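Local coordinates for LPXTG cell wall surface protein (PDB 4IGB) that is displayed on the cell wall of Streptococcus gordonii and probably acts as an adhesin, of which this chain holds the N-terminal part, at residues 195-200 with 267-272; 74-79 with 98-103; 154-159 with 263-268. All blocks are in the same frame, centred on the assembly; numbering follows the deposited sequence.

Contact 1 (195-200 with 267-272). With NA (sodium ion), chain V.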
ATOM      1  N   LEU D 195      15.033 -17.936  16.959  1.00 33.06           N
ATOM      2  CA  LEU D 195      13.954 -16.975  16.776  1.00 27.08           C
ATOM      3  C   LEU D 195      14.008 -16.575  15.313  1.00 25.10           C
ATOM      4  O   LEU D 195      15.090 -16.440  14.759  1.00 28.06           O
ATOM      5  CB  LEU D 195      14.155 -15.740  17.662  1.00 30.84           C
ATOM      6  CG  LEU D 195      13.905 -15.832  19.170  1.00 38.48           C
ATOM      7  CD1 LEU D 195      13.976 -14.439  19.794  1.00 27.53           C
ATOM      8  CD2 LEU D 195      12.547 -16.477  19.468  1.00 34.02           C
ATOM      9  N   LYS D 196      12.850 -16.386  14.691  1.00 23.46           N
ATOM     10  CA  LYS D 196      12.791 -16.048  13.279  1.00 22.10           C
ATOM     11  C   LYS D 196      12.043 -14.742  13.036  1.00 27.88           C
ATOM     12  O   LYS D 196      10.918 -14.567  13.491  1.00 22.05           O
ATOM     13  CB  LYS D 196      12.124 -17.180  12.499  1.00 26.07           C
ATOM     14  CG  LYS D 196      12.883 -18.501  12.578  1.00 34.85           C
ATOM     15  CD  LYS D 196      11.947 -19.694  12.462  1.00 35.97           C
ATOM     16  CE  LYS D 196      12.743 -20.991  12.363  1.00 45.27           C
ATOM     17  NZ  LYS D 196      11.860 -22.189  12.344  1.00 47.20           N
ATOM     18  N   GLU D 197      12.679 -13.836  12.301  1.00 24.45           N
ATOM     19  CA  GLU D 197      12.041 -12.599  11.884  1.00 24.75           C
ATOM     20  C   GLU D 197      10.757 -12.914  11.116  1.00 30.21           C
ATOM     21  O   GLU D 197      10.730 -13.797  10.250  1.00 24.34           O
ATOM     22  CB  GLU D 197      12.996 -11.779  11.028  1.00 20.43           C
ATOM     23  CG  GLU D 197      12.448 -10.430  10.641  1.00 21.49           C
ATOM     24  CD  GLU D 197      13.435  -9.620   9.832  1.00 27.21           C
ATOM     25  OE1 GLU D 197      14.437 -10.204   9.365  1.00 24.30           O
ATOM     26  OE2 GLU D 197      13.209  -8.393   9.671  1.00 24.17           O
ATOM     27  N   THR D 198       9.688 -12.198  11.440  1.00 26.38           N
ATOM     28  CA  THR D 198       8.373 -12.570  10.952  1.00 16.60           C
ATOM     29  C   THR D 198       7.539 -11.355  10.625  1.00 23.82           C
ATOM     30  O   THR D 198       7.468 -10.421  11.410  1.00 24.80           O
ATOM     31  CB  THR D 198       7.630 -13.396  12.010  1.00 28.54           C
ATOM     32  OG1 THR D 198       8.398 -14.557  12.313  1.00 21.87           O
ATOM     33  CG2 THR D 198       6.245 -13.828  11.523  1.00 18.12           C
ATOM     34  N   PHE D 199       6.911 -11.369   9.453  1.00 27.13           N
ATOM     35  CA  PHE D 199       5.960 -10.334   9.090  1.00 19.24           C
ATOM     36  C   PHE D 199       4.605 -10.980   8.993  1.00 22.68           C
ATOM     37  O   PHE D 199       4.489 -12.091   8.491  1.00 24.19           O
ATOM     38  CB  PHE D 199       6.311  -9.706   7.743  1.00 22.29           C
ATOM     39  CG  PHE D 199       5.289  -8.714   7.262  1.00 21.97           C
ATOM     40  CD1 PHE D 199       4.271  -9.111   6.407  1.00 20.44           C
ATOM     41  CD2 PHE D 199       5.346  -7.384   7.670  1.00 20.18           C
ATOM     42  CE1 PHE D 199       3.322  -8.202   5.965  1.00 21.36           C
ATOM     43  CE2 PHE D 199       4.412  -6.465   7.237  1.00 20.83           C
ATOM     44  CZ  PHE D 199       3.395  -6.872   6.377  1.00 26.20           C
ATOM     45  N   TYR D 200       3.572 -10.303   9.476  1.00 26.03           N
ATOM     46  CA  TYR D 200       2.240 -10.878   9.368  1.00 18.34           C
ATOM     47  C   TYR D 200       1.137  -9.880   9.115  1.00 20.91           C
ATOM     48  O   TYR D 200       1.316  -8.671   9.273  1.00 22.38           O
ATOM     49  CB  TYR D 200       1.897 -11.755  10.574  1.00 22.13           C
ATOM     50  CG  TYR D 200       1.821 -11.071  11.927  1.00 20.77           C
ATOM     51  CD1 TYR D 200       0.624 -10.526  12.398  1.00 21.01           C
ATOM     52  CD2 TYR D 200       2.929 -11.032  12.765  1.00 28.02           C
ATOM     53  CE1 TYR D 200       0.549  -9.935  13.662  1.00 20.64           C
ATOM     54  CE2 TYR D 200       2.861 -10.442  14.023  1.00 24.59           C
ATOM     55  CZ  TYR D 200       1.671  -9.898  14.462  1.00 18.15           C
ATOM     56  OH  TYR D 200       1.624  -9.321  15.711  1.00 23.91           O
ATOM     57  N   CYS D 267      16.959  -7.574  15.503  1.00 25.69           N
ATOM     58  CA  CYS D 267      16.738  -7.278  14.087  1.00 24.37           C
ATOM     59  C   CYS D 267      15.608  -6.271  13.885  1.00 29.30           C
ATOM     60  O   CYS D 267      14.849  -5.957  14.805  1.00 23.56           O
ATOM     61  CB  CYS D 267      16.461  -8.562  13.283  1.00 22.55           C
ATOM     62  SG  CYS D 267      14.782  -9.211  13.459  1.00 25.05           S
ATOM     63  N   SER D 268      15.498  -5.768  12.665  1.00 21.89           N
ATOM     64  CA  SER D 268      14.463  -4.810  12.342  1.00 22.87           C
ATOM     65  C   SER D 268      14.185  -4.889  10.855  1.00 26.05           C
ATOM     66  O   SER D 268      15.031  -5.341  10.086  1.00 23.95           O
ATOM     67  CB  SER D 268      14.920  -3.398  12.701  1.00 20.79           C
ATOM     68  OG  SER D 268      16.013  -2.999  11.888  1.00 24.02           O
ATOM     69  N   ALA D 269      12.997  -4.448  10.461  1.00 24.45           N
ATOM     70  CA  ALA D 269      12.643  -4.354   9.062  1.00 19.45           C
ATOM     71  C   ALA D 269      12.249  -2.920   8.742  1.00 30.79           C
ATOM     72  O   ALA D 269      11.901  -2.147   9.639  1.00 22.49           O
ATOM     73  CB  ALA D 269      11.515  -5.294   8.742  1.00 22.16           C
ATOM     74  N   VAL D 270      12.304  -2.571   7.458  1.00 19.42           N
ATOM     75  CA  VAL D 270      12.011  -1.222   7.015  1.00 24.22           C
ATOM     76  C   VAL D 270      10.824  -1.287   6.072  1.00 21.42           C
ATOM     77  O   VAL D 270      10.720  -2.221   5.281  1.00 26.09           O
ATOM     78  CB  VAL D 270      13.236  -0.617   6.310  1.00 29.63           C
ATOM     79  CG1 VAL D 270      12.939   0.767   5.804  1.00 26.52           C
ATOM     80  CG2 VAL D 270      14.407  -0.600   7.270  1.00 22.83           C
ATOM     81  N   PHE D 271       9.917  -0.321   6.175  1.00 19.44           N
ATOM     82  CA  PHE D 271       8.680  -0.360   5.409  1.00 22.95           C
ATOM     83  C   PHE D 271       8.347   0.994   4.818  1.00 23.38           C
ATOM     84  O   PHE D 271       8.678   2.028   5.388  1.00 23.82           O
ATOM     85  CB  PHE D 271       7.483  -0.773   6.282  1.00 22.41           C
ATOM     86  CG  PHE D 271       7.690  -2.034   7.064  1.00 24.57           C
ATOM     87  CD1 PHE D 271       7.216  -3.253   6.584  1.00 26.39           C
ATOM     88  CD2 PHE D 271       8.332  -2.003   8.288  1.00 22.21           C
ATOM     89  CE1 PHE D 271       7.393  -4.409   7.312  1.00 28.00           C
ATOM     90  CE2 PHE D 271       8.512  -3.159   9.025  1.00 22.93           C
ATOM     91  CZ  PHE D 271       8.045  -4.360   8.543  1.00 25.60           C
ATOM     92  N   GLY D 272       7.661   0.964   3.683  1.00 17.17           N
ATOM     93  CA  GLY D 272       7.013   2.130   3.132  1.00 12.48           C
ATOM     94  C   GLY D 272       5.548   1.807   2.928  1.00 16.18           C
ATOM     95  O   GLY D 272       5.120   0.657   3.072  1.00 18.13           O
TER
HETATM   96 NA    NA V 504      15.440  -7.526   8.215  0.91 49.53          NA
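Cys267 SG lies against the aliphatic part of Glu197, 3.9 Å from Glu197 CG. The glutamate chain is fully extended (chi1 -176°, chi2 178°), which carries its carboxylate past the sulfur to the sodium ion. Ser268 joins the site through its backbone. Ser268 O is 2.9 Å from the sodium and Glu197 OE2 is 2.8 Å from it. Asp186 O is the third protein ligand. The Ser268 hydroxyl is not a ligand; it bonds to Glu139. Ala269 follows, its methyl CB 3.7 Å from Glu197 OE2. That oxygen is also hydrogen-bonded to Tyr261 OH, while Glu197 OE1 is held by the backbone N of Asp188 and Ala189. With bonds on both oxygens and the metal on OE2, the carboxylate is probably held against rotation. At Phe271 the contact becomes apolar. Phe271 CE1 reaches Phe199 CE2 at 3.6 Å. The rings touch at their borders, neither stacked on the other, with centroids 5.9 Å apart and planes at 34°. Strand 268-275 belongs to the six-stranded antiparallel sheet and strand 198-202 to the eight-stranded one. Their buried side chains meet here in the manner of a beta sandwich, with a sodium site beside them.

Contact 2 (74-79 with 98-103)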
ATOM      1  N   PHE D  74       2.486  -3.566  26.075  1.00 33.68           N
ATOM      2  CA  PHE D  74       2.194  -2.134  25.992  1.00 24.51           C
ATOM      3  C   PHE D  74       1.043  -1.885  25.031  1.00 25.95           C
ATOM      4  O   PHE D  74       1.172  -2.107  23.826  1.00 24.81           O
ATOM      5  CB  PHE D  74       3.448  -1.360  25.588  1.00 29.10           C
ATOM      6  CG  PHE D  74       4.583  -1.539  26.542  1.00 28.14           C
ATOM      7  CD1 PHE D  74       4.859  -0.576  27.501  1.00 26.45           C
ATOM      8  CD2 PHE D  74       5.356  -2.688  26.508  1.00 32.69           C
ATOM      9  CE1 PHE D  74       5.898  -0.749  28.402  1.00 34.11           C
ATOM     10  CE2 PHE D  74       6.398  -2.867  27.403  1.00 28.78           C
ATOM     11  CZ  PHE D  74       6.670  -1.899  28.351  1.00 31.99           C
ATOM     12  N   GLU D  75      -0.092  -1.460  25.584  1.00 28.02           N
ATOM     13  CA  GLU D  75      -1.304  -1.205  24.816  1.00 24.56           C
ATOM     14  C   GLU D  75      -1.218   0.178  24.199  1.00 30.17           C
ATOM     15  O   GLU D  75      -0.697   1.103  24.822  1.00 20.82           O
ATOM     16  CB  GLU D  75      -2.540  -1.276  25.721  1.00 27.92           C
ATOM     17  CG  GLU D  75      -2.773  -2.624  26.377  1.00 29.18           C
ATOM     18  CD  GLU D  75      -3.126  -3.711  25.373  1.00 42.47           C
ATOM     19  OE1 GLU D  75      -3.642  -3.373  24.283  1.00 43.25           O
ATOM     20  OE2 GLU D  75      -2.884  -4.905  25.675  1.00 46.46           O
ATOM     21  N   ASN D  76      -1.738   0.306  22.978  1.00 34.65           N
ATOM     22  CA  ASN D  76      -1.693   1.555  22.208  1.00 25.41           C
ATOM     23  C   ASN D  76      -0.585   2.535  22.569  1.00 24.48           C
ATOM     24  O   ASN D  76      -0.856   3.686  22.915  1.00 25.03           O
ATOM     25  CB  ASN D  76      -3.047   2.255  22.241  1.00 24.62           C
ATOM     26  CG  ASN D  76      -4.104   1.483  21.475  1.00 40.97           C
ATOM     27  OD1 ASN D  76      -4.845   0.679  22.049  1.00 41.30           O
ATOM     28  ND2 ASN D  76      -4.160   1.700  20.166  1.00 40.03           N
ATOM     29  N   PRO D  77       0.672   2.089  22.449  1.00 21.96           N
ATOM     30  CA  PRO D  77       1.837   2.895  22.832  1.00 23.12           C
ATOM     31  C   PRO D  77       1.989   4.163  22.001  1.00 23.24           C
ATOM     32  O   PRO D  77       2.555   5.144  22.473  1.00 26.84           O
ATOM     33  CB  PRO D  77       3.036   1.977  22.539  1.00 24.08           C
ATOM     34  CG  PRO D  77       2.479   0.640  22.215  1.00 26.48           C
ATOM     35  CD  PRO D  77       1.043   0.802  21.840  1.00 21.72           C
ATOM     36  N   LEU D  78       1.531   4.137  20.756  1.00 28.53           N
ATOM     37  CA  LEU D  78       1.909   5.198  19.827  1.00 21.78           C
ATOM     38  C   LEU D  78       0.937   5.325  18.656  1.00 26.50           C
ATOM     39  O   LEU D  78       0.630   4.341  17.980  1.00 22.38           O
ATOM     40  CB  LEU D  78       3.333   4.943  19.319  1.00 24.18           C
ATOM     41  CG  LEU D  78       3.982   5.970  18.385  1.00 24.31           C
ATOM     42  CD1 LEU D  78       4.059   7.340  19.061  1.00 19.65           C
ATOM     43  CD2 LEU D  78       5.376   5.501  17.947  1.00 13.43           C
ATOM     44  N   SER D  79       0.451   6.543  18.426  1.00 23.26           N
ATOM     45  CA  SER D  79      -0.433   6.821  17.298  1.00 19.93           C
ATOM     46  C   SER D  79       0.145   7.980  16.499  1.00 25.40           C
ATOM     47  O   SER D  79       0.524   9.007  17.068  1.00 28.20           O
ATOM     48  CB  SER D  79      -1.849   7.157  17.774  1.00 26.01           C
ATOM     49  OG  SER D  79      -2.725   7.329  16.671  1.00 31.01           O
ATOM     50  N   ASN D  98      -0.813   3.368  13.503  1.00 23.28           N
ATOM     51  CA  ASN D  98      -1.159   3.193  14.898  1.00 24.00           C
ATOM     52  C   ASN D  98      -0.640   1.867  15.416  1.00 25.65           C
ATOM     53  O   ASN D  98      -0.984   0.812  14.888  1.00 23.91           O
ATOM     54  CB  ASN D  98      -2.674   3.286  15.078  1.00 26.07           C
ATOM     55  CG  ASN D  98      -3.095   3.135  16.524  1.00 40.00           C
ATOM     56  OD1 ASN D  98      -2.929   4.051  17.328  1.00 47.53           O
ATOM     57  ND2 ASN D  98      -3.638   1.972  16.865  1.00 46.66           N
ATOM     58  N   PHE D  99       0.221   1.941  16.428  1.00 26.27           N
ATOM     59  CA  PHE D  99       0.669   0.766  17.160  1.00 21.16           C
ATOM     60  C   PHE D  99      -0.390   0.343  18.174  1.00 28.71           C
ATOM     61  O   PHE D  99      -0.464   0.865  19.292  1.00 28.29           O
ATOM     62  CB  PHE D  99       1.996   1.049  17.849  1.00 20.19           C
ATOM     63  CG  PHE D  99       3.150   1.116  16.902  1.00 29.33           C
ATOM     64  CD1 PHE D  99       3.355   2.242  16.119  1.00 20.76           C
ATOM     65  CD2 PHE D  99       4.010   0.038  16.766  1.00 19.89           C
ATOM     66  CE1 PHE D  99       4.405   2.297  15.239  1.00 22.51           C
ATOM     67  CE2 PHE D  99       5.072   0.091  15.886  1.00 25.95           C
ATOM     68  CZ  PHE D  99       5.265   1.220  15.116  1.00 28.14           C
ATOM     69  N   ASN D 100      -1.222  -0.596  17.748  1.00 25.35           N
ATOM     70  CA  ASN D 100      -2.263  -1.174  18.571  1.00 27.49           C
ATOM     71  C   ASN D 100      -1.700  -1.796  19.839  1.00 30.16           C
ATOM     72  O   ASN D 100      -2.262  -1.641  20.917  1.00 25.45           O
ATOM     73  CB  ASN D 100      -3.010  -2.224  17.762  1.00 22.10           C
ATOM     74  CG  ASN D 100      -3.530  -1.673  16.453  1.00 30.04           C
ATOM     75  OD1 ASN D 100      -4.200  -0.646  16.435  1.00 25.97           O
ATOM     76  ND2 ASN D 100      -3.195  -2.333  15.344  1.00 18.77           N
ATOM     77  N   LYS D 101      -0.569  -2.479  19.705  1.00 22.77           N
ATOM     78  CA  LYS D 101       0.023  -3.184  20.824  1.00 25.04           C
ATOM     79  C   LYS D 101       1.444  -3.575  20.496  1.00 25.75           C
ATOM     80  O   LYS D 101       1.766  -3.941  19.356  1.00 25.47           O
ATOM     81  CB  LYS D 101      -0.797  -4.441  21.175  1.00 24.70           C
ATOM     82  CG  LYS D 101      -0.254  -5.225  22.373  1.00 26.58           C
ATOM     83  CD  LYS D 101      -0.970  -6.565  22.579  1.00 30.63           C
ATOM     84  CE  LYS D 101      -2.454  -6.385  22.905  1.00 37.77           C
ATOM     85  NZ  LYS D 101      -3.133  -7.685  23.178  1.00 41.27           N
ATOM     86  N   VAL D 102       2.297  -3.480  21.502  1.00 22.07           N
ATOM     87  CA  VAL D 102       3.663  -3.950  21.395  1.00 23.14           C
ATOM     88  C   VAL D 102       3.950  -4.852  22.572  1.00 27.59           C
ATOM     89  O   VAL D 102       3.780  -4.467  23.739  1.00 23.60           O
ATOM     90  CB  VAL D 102       4.683  -2.795  21.339  1.00 22.68           C
ATOM     91  CG1 VAL D 102       6.100  -3.334  21.461  1.00 18.80           C
ATOM     92  CG2 VAL D 102       4.517  -2.025  20.050  1.00 18.34           C
ATOM     93  N   THR D 103       4.346  -6.078  22.258  1.00 28.02           N
ATOM     94  CA  THR D 103       4.670  -7.035  23.287  1.00 23.50           C
ATOM     95  C   THR D 103       6.171  -7.240  23.317  1.00 28.86           C
ATOM     96  O   THR D 103       6.805  -7.489  22.278  1.00 23.99           O
ATOM     97  CB  THR D 103       3.942  -8.370  23.078  1.00 29.26           C
ATOM     98  OG1 THR D 103       2.529  -8.142  23.063  1.00 25.93           O
ATOM     99  CG2 THR D 103       4.277  -9.335  24.208  1.00 34.94           C
TER
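Phe74 and Val102 form a hydrogen-bonded antiparallel pair in the beta hairpin of strands 72-88 and 91-106. Phe74 N gives a bond to Val102 O (2.8 Å), and Val102 N returns one to Phe74 O (2.9 Å). The chain turns a corner at Glu75 and Asn76. There Asn76 N bonds to Asn100 O at 2.9 Å, coming from well above the carbonyl plane. Asn100 and Lys101 form a classic beta bulge opposite Asp163 of the next strand, and Asn100 ND2 bonds to the Asp163 carboxylate. Past the corner, Phe99 N bonds to Leu78 O at 2.9 Å. Asn76 CA makes a CA-H...O contact of 3.2 Å with Phe99 O. On the side of the sheet that carries Glu75, the carboxylate lies alongside Lys101, and both chains point the same way. The bend of Lys101 at chi3 (-63°) brings CE to 3.2 Å from Glu75 OE2, but the salt bridge to NZ is long at 3.7 Å. The face with Phe74, Leu78, Phe99 and Val102 is largely apolar. Phe99 makes edge-to-face pairs with Phe126 and Phe127 of strand 123-130, and Leu78 CB packs near Phe99 CD1. Pro77 CG touches Val102 CG2 at 4.0 Å.

Contact 3 (154-159 with 263-268). With NA (sodium ion), chain V.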
ATOM      1  N   MET D 154      18.395  -1.262  25.760  1.00 23.54           N
ATOM      2  CA  MET D 154      18.849  -2.630  25.989  1.00 22.82           C
ATOM      3  C   MET D 154      19.160  -3.385  24.697  1.00 29.81           C
ATOM      4  O   MET D 154      18.363  -3.381  23.762  1.00 34.45           O
ATOM      5  CB  MET D 154      17.798  -3.397  26.785  1.00 28.20           C
ATOM      6  CG  MET D 154      17.490  -2.784  28.145  1.00 27.38           C
ATOM      7  SD  MET D 154      16.443  -3.874  29.105  1.00 31.04           S
ATOM      8  CE  MET D 154      16.358  -2.964  30.650  1.00 33.16           C
ATOM      9  N   ASN D 155      20.320  -4.030  24.652  1.00 29.56           N
ATOM     10  CA  ASN D 155      20.668  -4.917  23.555  1.00 30.02           C
ATOM     11  C   ASN D 155      20.320  -6.356  23.902  1.00 37.02           C
ATOM     12  O   ASN D 155      20.782  -6.884  24.913  1.00 35.42           O
ATOM     13  CB  ASN D 155      22.159  -4.833  23.241  1.00 27.20           C
ATOM     14  CG  ASN D 155      22.584  -3.452  22.812  1.00 47.05           C
ATOM     15  OD1 ASN D 155      23.053  -2.656  23.629  1.00 42.73           O
ATOM     16  ND2 ASN D 155      22.429  -3.153  21.520  1.00 37.44           N
ATOM     17  N   LYS D 156      19.496  -6.979  23.065  1.00 25.71           N
ATOM     18  CA  LYS D 156      19.179  -8.393  23.192  1.00 22.77           C
ATOM     19  C   LYS D 156      18.607  -8.767  24.559  1.00 29.56           C
ATOM     20  O   LYS D 156      18.966  -9.796  25.130  1.00 34.95           O
ATOM     21  CB  LYS D 156      20.413  -9.244  22.888  1.00 24.36           C
ATOM     22  CG  LYS D 156      21.109  -8.887  21.583  1.00 30.53           C
ATOM     23  CD  LYS D 156      22.383  -9.716  21.395  1.00 35.77           C
ATOM     24  CE  LYS D 156      23.210  -9.221  20.225  1.00 48.89           C
ATOM     25  NZ  LYS D 156      24.420 -10.069  19.994  1.00 54.93           N
ATOM     26  N   ALA D 157      17.704  -7.944  25.078  1.00 26.36           N
ATOM     27  CA  ALA D 157      17.024  -8.278  26.320  1.00 25.39           C
ATOM     28  C   ALA D 157      15.618  -8.794  26.046  1.00 30.53           C
ATOM     29  O   ALA D 157      15.131  -9.668  26.758  1.00 35.56           O
ATOM     30  CB  ALA D 157      16.989  -7.077  27.257  1.00 21.47           C
ATOM     31  N   PHE D 158      14.970  -8.242  25.019  1.00 30.34           N
ATOM     32  CA  PHE D 158      13.626  -8.658  24.612  1.00 26.45           C
ATOM     33  C   PHE D 158      13.555  -8.760  23.090  1.00 26.87           C
ATOM     34  O   PHE D 158      14.180  -7.963  22.392  1.00 27.07           O
ATOM     35  CB  PHE D 158      12.584  -7.617  25.035  1.00 19.98           C
ATOM     36  CG  PHE D 158      12.441  -7.454  26.522  1.00 25.29           C
ATOM     37  CD1 PHE D 158      13.319  -6.658  27.233  1.00 24.37           C
ATOM     38  CD2 PHE D 158      11.417  -8.090  27.204  1.00 25.79           C
ATOM     39  CE1 PHE D 158      13.191  -6.507  28.615  1.00 34.09           C
ATOM     40  CE2 PHE D 158      11.273  -7.937  28.576  1.00 28.93           C
ATOM     41  CZ  PHE D 158      12.167  -7.146  29.285  1.00 27.81           C
ATOM     42  N   TRP D 159      12.781  -9.709  22.575  1.00 21.31           N
ATOM     43  CA  TRP D 159      12.337  -9.614  21.188  1.00 29.37           C
ATOM     44  C   TRP D 159      10.939  -9.013  21.206  1.00 34.93           C
ATOM     45  O   TRP D 159      10.216  -9.163  22.187  1.00 28.97           O
ATOM     46  CB  TRP D 159      12.390 -10.955  20.433  1.00 23.37           C
ATOM     47  CG  TRP D 159      11.493 -12.082  20.927  1.00 29.30           C
ATOM     48  CD1 TRP D 159      11.812 -13.041  21.851  1.00 27.30           C
ATOM     49  CD2 TRP D 159      10.163 -12.394  20.473  1.00 26.15           C
ATOM     50  NE1 TRP D 159      10.758 -13.915  22.012  1.00 27.33           N
ATOM     51  CE2 TRP D 159       9.736 -13.537  21.182  1.00 28.55           C
ATOM     52  CE3 TRP D 159       9.291 -11.813  19.549  1.00 29.62           C
ATOM     53  CZ2 TRP D 159       8.480 -14.107  20.991  1.00 29.95           C
ATOM     54  CZ3 TRP D 159       8.043 -12.379  19.366  1.00 30.38           C
ATOM     55  CH2 TRP D 159       7.650 -13.514  20.085  1.00 34.84           C
ATOM     56  N   SER D 263      10.536  -9.703  15.976  1.00 24.95           N
ATOM     57  CA  SER D 263      11.967  -9.682  15.746  1.00 20.06           C
ATOM     58  C   SER D 263      12.642 -10.919  16.321  1.00 23.90           C
ATOM     59  O   SER D 263      12.002 -11.814  16.870  1.00 25.97           O
ATOM     60  CB  SER D 263      12.568  -8.446  16.396  1.00 18.03           C
ATOM     61  OG  SER D 263      12.553  -8.581  17.809  1.00 24.44           O
ATOM     62  N   THR D 264      13.954 -10.952  16.183  1.00 28.26           N
ATOM     63  CA  THR D 264      14.771 -11.909  16.891  1.00 27.11           C
ATOM     64  C   THR D 264      15.330 -11.137  18.085  1.00 30.45           C
ATOM     65  O   THR D 264      14.813 -10.073  18.432  1.00 19.83           O
ATOM     66  CB  THR D 264      15.920 -12.356  16.010  1.00 18.95           C
ATOM     67  OG1 THR D 264      16.730 -11.219  15.713  1.00 25.07           O
ATOM     68  CG2 THR D 264      15.402 -12.942  14.691  1.00 22.64           C
ATOM     69  N   GLU D 265      16.393 -11.652  18.696  1.00 23.40           N
ATOM     70  CA  GLU D 265      17.061 -10.941  19.777  1.00 26.80           C
ATOM     71  C   GLU D 265      17.632  -9.590  19.300  1.00 26.71           C
ATOM     72  O   GLU D 265      17.870  -8.685  20.100  1.00 25.20           O
ATOM     73  CB  GLU D 265      18.168 -11.810  20.386  1.00 19.95           C
ATOM     74  CG  GLU D 265      19.259 -12.212  19.396  1.00 28.79           C
ATOM     75  CD  GLU D 265      20.411 -12.944  20.062  1.00 39.09           C
ATOM     76  OE1 GLU D 265      20.294 -13.271  21.267  1.00 40.75           O
ATOM     77  OE2 GLU D 265      21.434 -13.188  19.383  1.00 45.42           O
ATOM     78  N   THR D 266      17.839  -9.456  17.993  1.00 20.46           N
ATOM     79  CA  THR D 266      18.347  -8.209  17.428  1.00 21.77           C
ATOM     80  C   THR D 266      18.112  -8.104  15.908  1.00 30.38           C
ATOM     81  O   THR D 266      18.957  -8.504  15.111  1.00 27.01           O
ATOM     82  CB  THR D 266      19.850  -8.016  17.762  1.00 32.52           C
ATOM     83  OG1 THR D 266      20.341  -6.820  17.144  1.00 42.03           O
ATOM     84  CG2 THR D 266      20.678  -9.208  17.290  1.00 28.47           C
ATOM     85  N   CYS D 267      16.959  -7.574  15.503  1.00 25.69           N
ATOM     86  CA  CYS D 267      16.738  -7.278  14.087  1.00 24.37           C
ATOM     87  C   CYS D 267      15.608  -6.271  13.885  1.00 29.30           C
ATOM     88  O   CYS D 267      14.849  -5.957  14.805  1.00 23.56           O
ATOM     89  CB  CYS D 267      16.461  -8.562  13.283  1.00 22.55           C
ATOM     90  SG  CYS D 267      14.782  -9.211  13.459  1.00 25.05           S
ATOM     91  N   SER D 268      15.498  -5.768  12.665  1.00 21.89           N
ATOM     92  CA  SER D 268      14.463  -4.810  12.342  1.00 22.87           C
ATOM     93  C   SER D 268      14.185  -4.889  10.855  1.00 26.05           C
ATOM     94  O   SER D 268      15.031  -5.341  10.086  1.00 23.95           O
ATOM     95  CB  SER D 268      14.920  -3.398  12.701  1.00 20.79           C
ATOM     96  OG  SER D 268      16.013  -2.999  11.888  1.00 24.02           O
TER
HETATM   97 NA    NA V 504      15.440  -7.526   8.215  0.91 49.53          NA
HETATM   98  O   HOH W   1      18.283  -6.189  20.561  1.00 27.15           O
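The ST turn at Thr264, in the loop that leads from strand 256-262 to strand 268-275, packs against Lys156, just before strand 158-170, and Trp159 at its start. Thr264 OG1 accepts a bond from Thr266 N at 3.1 Å, which closes the turn. Thr264 N gives a bond to Cys267 SG at 3.3 Å, so the loop is folded back on itself. The carbonyls of Thr264 and Glu265 face the other segment. Lys156 has left-handed backbone angles (56°/43°), and its CA makes a CA-H...O contact of 3.4 Å with Glu265 O. A water also bonds to Glu265 O (2.6 Å) and accepts from Lys156 N (2.9 Å). Glu265 O is therefore met both directly and through water. The lysine chain runs extended across the Glu265 side chain, their CD atoms in contact. The charged ends, Lys156 NZ and Glu265 OE2, are 4.4 Å apart, beyond a salt bridge, though they may still attract. Trp159 CB sits 3.3 Å from Thr264 O. CG stands between the backbone N and the carbonyl carbon (chi1 63°), which turns the indole away while CB faces the loop. Ser263 OG lies 3.5 Å from Trp159 CA. It gives its proton to Thr264 O along a lone pair in the carbonyl plane, and also accepts from Ile160 N. Asn142 ND2 bonds to both Phe158 O and Thr264 O, which links the two segments through a third residue. This is an ST turn in the loop that carries the chain from the eight-stranded sheet to the six-stranded one, packed on the neighbouring strand 158-170.

Contacts 1 and 3 share Cys267 and Ser268, and their centres are about 11 Å apart. The loop packed by contact 3 runs directly into the strand that supplies Ser268 O to the sodium ion in contact 1. Contacts 1 and 3 also touch: Leu195 CD1 is 3.3 Å from Trp159 CD1, and Leu195 O is 3.5 Å from Thr264 CG2. Contact 2 stands apart from the metal site. Its centre is about 17 Å from that of contact 1 and about 18 Å from that of contact 3. Its nearest atoms come within about 7 Å and 4 Å of them, without touching. Contact 2 shares the eight-stranded sheet with both, since strand 91-106 neighbours strand 158-170.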